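Local coordinates for protein actinorhodin polyketide putative beta-ketoacyl synthase 2 (Streptomyces coelicolor A3, PDB 1TQY) that probably acts as the chain length factor that partners a ketosynthase in building the polyketide chain of the antibiotic actinorhodin, at residues T110-G115 / G194-L199. Sequence-based numbering, arbitrary orientation.
Sequences TANACG and GVDSAL
Ala111 and Gly194 lie side by side, CA to CA 5.0 Å, where strand 106-111 ends beside the parallel strand 189-196, which runs on to Asp196, and the chain of 112-115 turns away as a loop. Asp196 reaches across to this loop with its carboxylate. Its OD2 takes the backbone N-H of Cys114 at 2.8 Å. That bond is fairly straight, 160° at the hydrogen, and comes in on the syn side, a little out of the carboxylate plane. The N-H of Ala113 also points at the carboxylate, with a weak bond to OD2 of Asp196. OD1 of Asp196, whose position is less certain, has Ser343 as hydrogen-bond partner; that hydroxyl also bonds the carbonyl of Ala111. The loop is braced from within by an Asx motif: OD1 of Asn112 accepts from Gly115 N at 2.8 Å, with the donor lying above the carbonyl plane. With CG anti to the backbone N (chi1 -154°), Asn112 carries OD1 to this N-H and to 3.6 Å from OD2 of Asp196. Its amide plane stands 82° from that carboxylate. A water bridges the segments, 2.7 Å from Gly115 O and 2.9 Å from Asp196 OD2, and accepts from Ser197 N. Past Ser197, CB of Ala198 touches SG of Cys114 at 4.0 Å. Two backbone N-H groups, a water and the Ser343 hydroxyl meet the buried carboxylate, consistent with its charged form, and it ties the loop to the neighbouring strand end.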
loop_
_atom_site.group_PDB
_atom_site.type_symbol
_atom_site.label_atom_id
_atom_site.label_comp_id
_atom_site.label_asym_id
_atom_site.label_seq_id
_atom_site.Cartn_x
_atom_site.Cartn_y
_atom_site.Cartn_z
ATOM N N THR B 110 0.457 -5.803 -5.814
ATOM C CA THR B 110 -0.833 -5.269 -6.235
ATOM C C THR B 110 -1.096 -3.894 -5.686
ATOM O O THR B 110 -0.440 -3.458 -4.745
ATOM C CB THR B 110 -2.010 -6.124 -5.722
ATOM O OG1 THR B 110 -1.993 -6.123 -4.286
ATOM C CG2 THR B 110 -1.932 -7.547 -6.262
ATOM N N ALA B 111 -2.059 -3.204 -6.284
ATOM C CA ALA B 111 -2.459 -1.900 -5.773
ATOM C C ALA B 111 -3.906 -2.116 -5.312
ATOM O O ALA B 111 -4.617 -2.947 -5.872
ATOM C CB ALA B 111 -2.396 -0.846 -6.873
ATOM N N ASN B 112 -4.333 -1.399 -4.282
ATOM C CA ASN B 112 -5.702 -1.533 -3.787
ATOM C C ASN B 112 -6.156 -0.154 -3.321
ATOM O O ASN B 112 -5.476 0.494 -2.533
ATOM C CB ASN B 112 -5.753 -2.518 -2.614
ATOM C CG ASN B 112 -7.108 -3.167 -2.463
ATOM O OD1 ASN B 112 -8.144 -2.512 -2.632
ATOM N ND2 ASN B 112 -7.116 -4.460 -2.134
ATOM N N ALA B 113 -7.298 0.309 -3.803
ATOM C CA ALA B 113 -7.763 1.634 -3.416
ATOM C C ALA B 113 -8.827 1.666 -2.314
ATOM O O ALA B 113 -8.731 2.455 -1.371
ATOM C CB ALA B 113 -8.276 2.362 -4.650
ATOM N N CYS B 114 -9.836 0.807 -2.440
ATOM C CA CYS B 114 -10.952 0.749 -1.496
ATOM C C CYS B 114 -10.881 -0.428 -0.547
ATOM O O CYS B 114 -11.517 -0.413 0.500
ATOM C CB CYS B 114 -12.273 0.642 -2.256
ATOM S SG CYS B 114 -12.441 1.828 -3.593
ATOM N N GLY B 115 -10.123 -1.452 -0.926
ATOM C CA GLY B 115 -10.032 -2.640 -0.098
ATOM C C GLY B 115 -11.366 -3.365 -0.183
ATOM O O GLY B 115 -12.180 -3.065 -1.061
ATOM N N GLY B 194 -4.183 -4.965 -10.162
ATOM C CA GLY B 194 -5.098 -4.418 -9.188
ATOM C C GLY B 194 -6.516 -4.611 -9.668
ATOM O O GLY B 194 -6.784 -4.791 -10.862
ATOM N N VAL B 195 -7.413 -4.579 -8.698
ATOM C CA VAL B 195 -8.834 -4.740 -8.914
ATOM C C VAL B 195 -9.513 -4.001 -7.777
ATOM O O VAL B 195 -9.080 -4.096 -6.634
ATOM C CB VAL B 195 -9.253 -6.231 -8.842
ATOM C CG1 VAL B 195 -10.768 -6.345 -8.818
ATOM C CG2 VAL B 195 -8.702 -6.998 -10.040
ATOM N N ASP B 196 -10.549 -3.233 -8.088
ATOM C CA ASP B 196 -11.296 -2.530 -7.049
ATOM C C ASP B 196 -12.765 -2.757 -7.324
ATOM O O ASP B 196 -13.141 -3.132 -8.433
ATOM C CB ASP B 196 -11.031 -1.011 -7.051
ATOM C CG ASP B 196 -9.956 -0.591 -6.061
ATOM O OD1 ASP B 196 -8.817 -0.297 -6.506
ATOM O OD2 ASP B 196 -10.239 -0.541 -4.836
ATOM N N SER B 197 -13.577 -2.523 -6.303
ATOM C CA SER B 197 -15.030 -2.641 -6.375
ATOM C C SER B 197 -15.577 -1.969 -5.125
ATOM O O SER B 197 -15.180 -2.300 -4.014
ATOM C CB SER B 197 -15.480 -4.100 -6.393
ATOM O OG SER B 197 -16.893 -4.158 -6.469
ATOM N N ALA B 198 -16.469 -1.008 -5.308
ATOM C CA ALA B 198 -17.055 -0.312 -4.179
ATOM C C ALA B 198 -18.504 -0.011 -4.530
ATOM O O ALA B 198 -18.948 1.137 -4.470
ATOM C CB ALA B 198 -16.301 0.966 -3.909
ATOM N N LEU B 199 -19.231 -1.065 -4.888
ATOM C CA LEU B 199 -20.616 -0.952 -5.294
ATOM C C LEU B 199 -21.645 -1.304 -4.233
ATOM O O LEU B 199 -22.580 -2.058 -4.487
ATOM C CB LEU B 199 -20.851 -1.792 -6.552
ATOM C CG LEU B 199 -20.030 -1.328 -7.746
ATOM C CD1 LEU B 199 -20.344 -2.192 -8.954
ATOM C CD2 LEU B 199 -20.357 0.142 -8.040
HETATM O O HOH W 1 -11.837 -2.651 -3.690
#